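Local coordinates for TRAP dicarboxylate transporter-DctP subunit (Desulfovibrio desulfuricans subsp. desulfuricans, PDB 4NHB), which binds sn-glycerol-3-phosphate as a periplasmic solute-binding protein of the TRAP family and probably delivers it to a membrane transporter, at residues A[250-253]-A[254-258]; A[48-51]-A[52-56]. All blocks are in the same frame, centred on the assembly; numbering follows the deposited sequence.

Contact 1: residues A[250-253]-A[254-258]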
ATOM      1  N   LEU A 250     -16.465   4.532  21.514  1.00 31.31           N
ATOM      2  CA  LEU A 250     -17.541   5.333  20.929  1.00 24.11           C
ATOM      3  C   LEU A 250     -18.888   4.567  20.938  1.00 25.12           C
ATOM      4  O   LEU A 250     -18.918   3.349  21.068  1.00 24.14           O
ATOM      5  CB  LEU A 250     -17.191   5.741  19.485  1.00 23.08           C
ATOM      6  CG  LEU A 250     -15.780   6.288  19.270  1.00 21.42           C
ATOM      7  CD1 LEU A 250     -15.518   6.595  17.816  1.00 17.03           C
ATOM      8  CD2 LEU A 250     -15.618   7.551  20.089  1.00 23.62           C
ATOM      9  N   PRO A 251     -20.002   5.289  20.770  1.00 22.03           N
ATOM     10  CA  PRO A 251     -21.305   4.623  20.654  1.00 31.76           C
ATOM     11  C   PRO A 251     -21.375   3.686  19.439  1.00 31.84           C
ATOM     12  O   PRO A 251     -20.692   3.938  18.432  1.00 26.10           O
ATOM     13  CB  PRO A 251     -22.277   5.793  20.481  1.00 31.77           C
ATOM     14  CG  PRO A 251     -21.544   6.987  20.993  1.00 28.33           C
ATOM     15  CD  PRO A 251     -20.122   6.755  20.686  1.00 24.50           C
ATOM     16  N   GLU A 252     -22.169   2.618  19.526  1.00 36.73           N
ATOM     17  CA  GLU A 252     -22.280   1.676  18.401  1.00 43.95           C
ATOM     18  C   GLU A 252     -22.682   2.414  17.125  1.00 38.99           C
ATOM     19  O   GLU A 252     -22.296   2.018  16.020  1.00 33.05           O
ATOM     20  CB  GLU A 252     -23.271   0.547  18.688  1.00 47.73           C
ATOM     21  CG  GLU A 252     -22.614  -0.779  19.123  1.00 54.99           C
ATOM     22  CD  GLU A 252     -21.803  -1.467  18.007  1.00 55.92           C
ATOM     23  OE1 GLU A 252     -22.320  -1.641  16.876  1.00 54.07           O
ATOM     24  OE2 GLU A 252     -20.643  -1.846  18.275  1.00 56.01           O
ATOM     25  N   GLN A 253     -23.441   3.497  17.279  1.00 32.05           N
ATOM     26  CA  GLN A 253     -23.832   4.308  16.128  1.00 29.34           C
ATOM     27  C   GLN A 253     -22.627   4.992  15.489  1.00 35.79           C
ATOM     28  O   GLN A 253     -22.518   5.073  14.266  1.00 36.00           O
ATOM     29  CB  GLN A 253     -24.826   5.379  16.553  1.00 26.74           C
ATOM     30  CG  GLN A 253     -25.395   6.224  15.392  1.00 45.09           C
ATOM     31  CD  GLN A 253     -26.202   7.445  15.872  1.00 68.43           C
ATOM     32  OE1 GLN A 253     -25.853   8.086  16.864  1.00 70.56           O
ATOM     33  NE2 GLN A 253     -27.284   7.759  15.163  1.00 64.87           N
ATOM     34  N   ASP A 254     -21.734   5.518  16.321  1.00 30.60           N
ATOM     35  CA  ASP A 254     -20.603   6.282  15.817  1.00 25.54           C
ATOM     36  C   ASP A 254     -19.647   5.327  15.147  1.00 22.90           C
ATOM     37  O   ASP A 254     -19.048   5.651  14.126  1.00 27.78           O
ATOM     38  CB  ASP A 254     -19.928   7.067  16.949  1.00 28.58           C
ATOM     39  CG  ASP A 254     -20.854   8.127  17.571  1.00 36.22           C
ATOM     40  OD1 ASP A 254     -22.075   7.865  17.704  1.00 35.26           O
ATOM     41  OD2 ASP A 254     -20.367   9.228  17.913  1.00 35.17           O
ATOM     42  N   GLN A 255     -19.518   4.134  15.716  1.00 16.72           N
ATOM     43  CA  GLN A 255     -18.674   3.119  15.130  1.00 25.87           C
ATOM     44  C   GLN A 255     -19.154   2.843  13.710  1.00 31.37           C
ATOM     45  O   GLN A 255     -18.340   2.625  12.821  1.00 22.69           O
ATOM     46  CB  GLN A 255     -18.693   1.849  15.974  1.00 29.52           C
ATOM     47  CG  GLN A 255     -18.012   2.046  17.323  1.00 31.17           C
ATOM     48  CD  GLN A 255     -18.117   0.849  18.254  1.00 35.47           C
ATOM     49  OE1 GLN A 255     -18.004  -0.314  17.844  1.00 36.72           O
ATOM     50  NE2 GLN A 255     -18.316   1.139  19.529  1.00 32.96           N
ATOM     51  N   LYS A 256     -20.474   2.876  13.507  1.00 27.97           N
ATOM     52  CA  LYS A 256     -21.069   2.530  12.216  1.00 25.39           C
ATOM     53  C   LYS A 256     -20.746   3.578  11.178  1.00 23.73           C
ATOM     54  O   LYS A 256     -20.353   3.251  10.071  1.00 26.91           O
ATOM     55  CB  LYS A 256     -22.585   2.389  12.325  1.00 29.47           C
ATOM     56  CG  LYS A 256     -23.032   1.281  13.226  1.00 46.49           C
ATOM     57  CD  LYS A 256     -22.891  -0.088  12.609  1.00 54.94           C
ATOM     58  CE  LYS A 256     -23.564  -1.130  13.493  1.00 61.83           C
ATOM     59  NZ  LYS A 256     -25.004  -0.817  13.711  1.00 63.79           N
ATOM     60  N   TRP A 257     -20.894   4.842  11.545  1.00 16.50           N
ATOM     61  CA  TRP A 257     -20.511   5.921  10.646  1.00 15.30           C
ATOM     62  C   TRP A 257     -19.032   5.880  10.207  1.00 18.66           C
ATOM     63  O   TRP A 257     -18.726   6.192   9.062  1.00 21.75           O
ATOM     64  CB  TRP A 257     -20.711   7.248  11.313  1.00 16.11           C
ATOM     65  CG  TRP A 257     -22.088   7.573  11.696  1.00 36.05           C
ATOM     66  CD1 TRP A 257     -23.226   7.090  11.146  1.00 40.44           C
ATOM     67  CD2 TRP A 257     -22.480   8.480  12.726  1.00 35.78           C
ATOM     68  NE1 TRP A 257     -24.322   7.639  11.777  1.00 44.49           N
ATOM     69  CE2 TRP A 257     -23.886   8.501  12.748  1.00 40.85           C
ATOM     70  CE3 TRP A 257     -21.775   9.277  13.634  1.00 33.83           C
ATOM     71  CZ2 TRP A 257     -24.604   9.288  13.644  1.00 41.76           C
ATOM     72  CZ3 TRP A 257     -22.483  10.057  14.516  1.00 42.22           C
ATOM     73  CH2 TRP A 257     -23.887  10.061  14.515  1.00 41.37           C
ATOM     74  N   ILE A 258     -18.140   5.578  11.151  1.00 17.64           N
ATOM     75  CA  ILE A 258     -16.702   5.420  10.863  1.00 19.84           C
ATOM     76  C   ILE A 258     -16.516   4.303   9.830  1.00 19.28           C
ATOM     77  O   ILE A 258     -15.858   4.487   8.806  1.00 13.08           O
ATOM     78  CB  ILE A 258     -15.913   5.092  12.142  1.00 19.29           C
ATOM     79  CG1 ILE A 258     -15.770   6.338  13.002  1.00 16.31           C
ATOM     80  CG2 ILE A 258     -14.519   4.574  11.815  1.00 21.29           C
ATOM     81  CD1 ILE A 258     -15.054   6.088  14.306  1.00 21.02           C
TER

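Contact 2: residues A[48-51]-A[52-56]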
ATOM      1  N   HIS A  48      -8.852  11.901   2.923  1.00  7.49           N
ATOM      2  CA  HIS A  48      -9.730  13.060   2.886  1.00 18.79           C
ATOM      3  C   HIS A  48     -11.182  12.630   2.661  1.00 17.31           C
ATOM      4  O   HIS A  48     -12.105  13.167   3.291  1.00 17.77           O
ATOM      5  CB  HIS A  48      -9.306  14.034   1.787  1.00 18.21           C
ATOM      6  CG  HIS A  48      -8.037  14.783   2.078  1.00 18.00           C
ATOM      7  ND1 HIS A  48      -7.916  15.680   3.119  1.00 17.72           N
ATOM      8  CD2 HIS A  48      -6.829  14.756   1.463  1.00 14.43           C
ATOM      9  CE1 HIS A  48      -6.690  16.176   3.127  1.00 22.80           C
ATOM     10  NE2 HIS A  48      -6.010  15.625   2.135  1.00 20.39           N
ATOM     11  N   LEU A  49     -11.389  11.668   1.763  1.00 15.31           N
ATOM     12  CA  LEU A  49     -12.747  11.242   1.443  1.00 16.04           C
ATOM     13  C   LEU A  49     -13.343  10.635   2.699  1.00 19.99           C
ATOM     14  O   LEU A  49     -14.490  10.923   3.025  1.00 15.93           O
ATOM     15  CB  LEU A  49     -12.830  10.238   0.271  1.00 10.14           C
ATOM     16  CG  LEU A  49     -12.513  10.658  -1.163  1.00 16.70           C
ATOM     17  CD1 LEU A  49     -12.363   9.423  -2.068  1.00 11.29           C
ATOM     18  CD2 LEU A  49     -13.600  11.582  -1.688  1.00 22.02           C
ATOM     19  N   PHE A  50     -12.578   9.807   3.410  1.00 12.03           N
ATOM     20  CA  PHE A  50     -13.060   9.280   4.692  1.00 14.41           C
ATOM     21  C   PHE A  50     -13.498  10.389   5.624  1.00 19.62           C
ATOM     22  O   PHE A  50     -14.518  10.265   6.329  1.00 13.44           O
ATOM     23  CB  PHE A  50     -11.998   8.464   5.405  1.00 12.44           C
ATOM     24  CG  PHE A  50     -12.308   8.194   6.853  1.00  8.87           C
ATOM     25  CD1 PHE A  50     -13.023   7.070   7.221  1.00  8.87           C
ATOM     26  CD2 PHE A  50     -11.873   9.059   7.838  1.00 12.44           C
ATOM     27  CE1 PHE A  50     -13.297   6.791   8.556  1.00 14.49           C
ATOM     28  CE2 PHE A  50     -12.168   8.802   9.175  1.00 11.79           C
ATOM     29  CZ  PHE A  50     -12.861   7.660   9.533  1.00 15.04           C
ATOM     30  N   GLY A  51     -12.712  11.458   5.636  1.00 18.85           N
ATOM     31  CA  GLY A  51     -12.969  12.584   6.509  1.00 25.12           C
ATOM     32  C   GLY A  51     -14.259  13.271   6.100  1.00 26.59           C
ATOM     33  O   GLY A  51     -15.127  13.564   6.947  1.00 27.03           O
ATOM     34  N   LYS A  52     -14.381  13.511   4.798  1.00 18.37           N
ATOM     35  CA  LYS A  52     -15.575  14.131   4.233  1.00 18.53           C
ATOM     36  C   LYS A  52     -16.843  13.331   4.525  1.00 21.08           C
ATOM     37  O   LYS A  52     -17.855  13.880   4.957  1.00 31.30           O
ATOM     38  CB  LYS A  52     -15.419  14.302   2.721  1.00 27.87           C
ATOM     39  CG  LYS A  52     -16.577  15.067   2.042  1.00 31.03           C
ATOM     40  CD  LYS A  52     -16.401  15.065   0.546  1.00 31.06           C
ATOM     41  CE  LYS A  52     -16.825  13.714  -0.073  1.00 35.28           C
ATOM     42  NZ  LYS A  52     -16.589  13.639  -1.560  1.00 30.00           N
ATOM     43  N   TYR A  53     -16.784  12.034   4.272  1.00 19.52           N
ATOM     44  CA  TYR A  53     -17.907  11.149   4.514  1.00 21.67           C
ATOM     45  C   TYR A  53     -18.279  11.067   6.009  1.00 27.90           C
ATOM     46  O   TYR A  53     -19.458  11.064   6.377  1.00 26.09           O
ATOM     47  CB  TYR A  53     -17.571   9.766   3.978  1.00 17.26           C
ATOM     48  CG  TYR A  53     -17.572   9.627   2.468  1.00 14.24           C
ATOM     49  CD1 TYR A  53     -18.504  10.282   1.684  1.00 18.85           C
ATOM     50  CD2 TYR A  53     -16.659   8.785   1.822  1.00  9.57           C
ATOM     51  CE1 TYR A  53     -18.513  10.140   0.309  1.00 17.33           C
ATOM     52  CE2 TYR A  53     -16.664   8.631   0.456  1.00 19.47           C
ATOM     53  CZ  TYR A  53     -17.599   9.302  -0.313  1.00 20.22           C
ATOM     54  OH  TYR A  53     -17.604   9.160  -1.691  1.00 18.37           O
ATOM     55  N   LEU A  54     -17.286  11.014   6.883  1.00 19.55           N
ATOM     56  CA  LEU A  54     -17.562  10.836   8.310  1.00 19.04           C
ATOM     57  C   LEU A  54     -18.220  12.056   8.937  1.00 24.18           C
ATOM     58  O   LEU A  54     -19.040  11.941   9.868  1.00 27.21           O
ATOM     59  CB  LEU A  54     -16.275  10.545   9.068  1.00 23.08           C
ATOM     60  CG  LEU A  54     -16.501  10.409  10.572  1.00 20.48           C
ATOM     61  CD1 LEU A  54     -17.547   9.311  10.818  1.00 23.41           C
ATOM     62  CD2 LEU A  54     -15.164  10.154  11.307  1.00 16.41           C
ATOM     63  N   LYS A  55     -17.824  13.227   8.458  1.00 21.77           N
ATOM     64  CA  LYS A  55     -18.427  14.466   8.893  1.00 26.53           C
ATOM     65  C   LYS A  55     -19.878  14.487   8.465  1.00 29.94           C
ATOM     66  O   LYS A  55     -20.758  14.813   9.253  1.00 29.48           O
ATOM     67  CB  LYS A  55     -17.725  15.637   8.238  1.00 18.98           C
ATOM     68  CG  LYS A  55     -17.835  16.910   9.008  1.00 31.75           C
ATOM     69  CD  LYS A  55     -17.644  18.131   8.126  1.00 39.57           C
ATOM     70  CE  LYS A  55     -16.955  19.251   8.895  1.00 50.76           C
ATOM     71  NZ  LYS A  55     -17.478  19.415  10.294  1.00 57.01           N
ATOM     72  N   GLU A  56     -20.088  14.154   7.191  1.00 39.92           N
ATOM     73  CA  GLU A  56     -21.409  13.972   6.582  1.00 41.19           C
ATOM     74  C   GLU A  56     -22.277  13.085   7.483  1.00 38.27           C
ATOM     75  O   GLU A  56     -23.239  13.558   8.070  1.00 38.74           O
ATOM     76  CB  GLU A  56     -21.249  13.317   5.190  1.00 52.44           C
ATOM     77  CG  GLU A  56     -21.985  13.965   3.995  1.00 53.54           C
ATOM     78  CD  GLU A  56     -21.646  13.272   2.641  1.00 32.47           C
ATOM     79  OE1 GLU A  56     -22.051  12.112   2.406  1.00 31.65           O
ATOM     80  OE2 GLU A  56     -20.960  13.882   1.808  1.00 35.46           O
TER

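Contact 1: residues A[250-253]-A[254-258]
Q253 lies obliquely across W257 one helical turn on, its amide plane 34° from the indole plane. With CG anti to the backbone N (chi1 -175°) and the chain extended, the amide reaches the six-membered ring, Q253 CD standing 3.3 Å from W257 CZ2. The backbone O of Q253 sits over one indole face, offset toward the rim, while accepting the bond from W257 N. Q255 runs back toward the residue before the N-cap: with CG beside its backbone N, the straight chain carries NE2 to L250 O at 2.8 Å. That bond leaves almost in the amide plane of Q255 but meets the carbonyl from above its plane, 41° out. The side chains of L250 and I258 cross at about a right angle, their CD1 atoms 3.6 Å apart. D254 turns its carboxylate against the ring of P251, OD1 lying 3.4 Å from P251 CG; OD2 is held by a salt bridge to K61 and a hydrogen bond with Y62 OH. E252 OE1 and K256 NZ stand 4.2 Å apart, beyond a salt bridge, so any attraction is probably modest. P251, the N-cap residue, accepts Q255 N at its O: this is the N-terminal end of an α-helix, here the long helix 252-286.

Contact 2: residues A[48-51]-A[52-56]
F50 and L54 pack i to i+4 along helix 42-57, the connecting helix of a β-α-β unit between strands 30-34 and 63-67. Their apolar side chains lie side by side and point the same way, F50 CZ 3.8 Å from L54 CD2, with L54 CB over one face of the phenyl ring. Both first torsions set CG anti to the backbone N (chi1 166° in F50, 178° in L54), and both side chains reach V64 of strand 63-67. L49 and Y53 make a looser apolar pair, L49 CB lying 4.2 Å from Y53 CE2. The backbone bonds are regular α-helical ones: K52 N to H48 O at 2.8 Å, Y53 N to L49 O, L54 N to F50 O and, longer, K55 N to G51 O at 3.1 Å. Polar ends reach beyond the turn. Y53 OH hydrogen-bonds D268 and its ring makes a cation-pi contact with R264, both on helix 252-286, whereas H48 NE2 bonds to E39. A further contact sets a charged end beside a methyl group: K52 runs alongside L49, bends at chi3 (78°), and brings NZ to 3.6 Å from L49 CD2.

How the contacts relate
From the N terminus, strand 30-34 leads into helix 42-57, where contact 2 spans two successive turns before the chain returns through strand 63-67. Nearly two hundred residues later, contact 1 forms the beginning of helix 252-286. The two lie in series and neither encloses nor crosses the other; both are local, made within one helix or at its start, and close no long loop. In space their centres are about 14 Å apart, and the helices meet directly: I258 O is 3.5 Å from F50 CE1, and W257 O 3.8 Å from L54 CD1. L54 packs against the start of the later helix, tying the early β-α-β unit to the long helix 252-286.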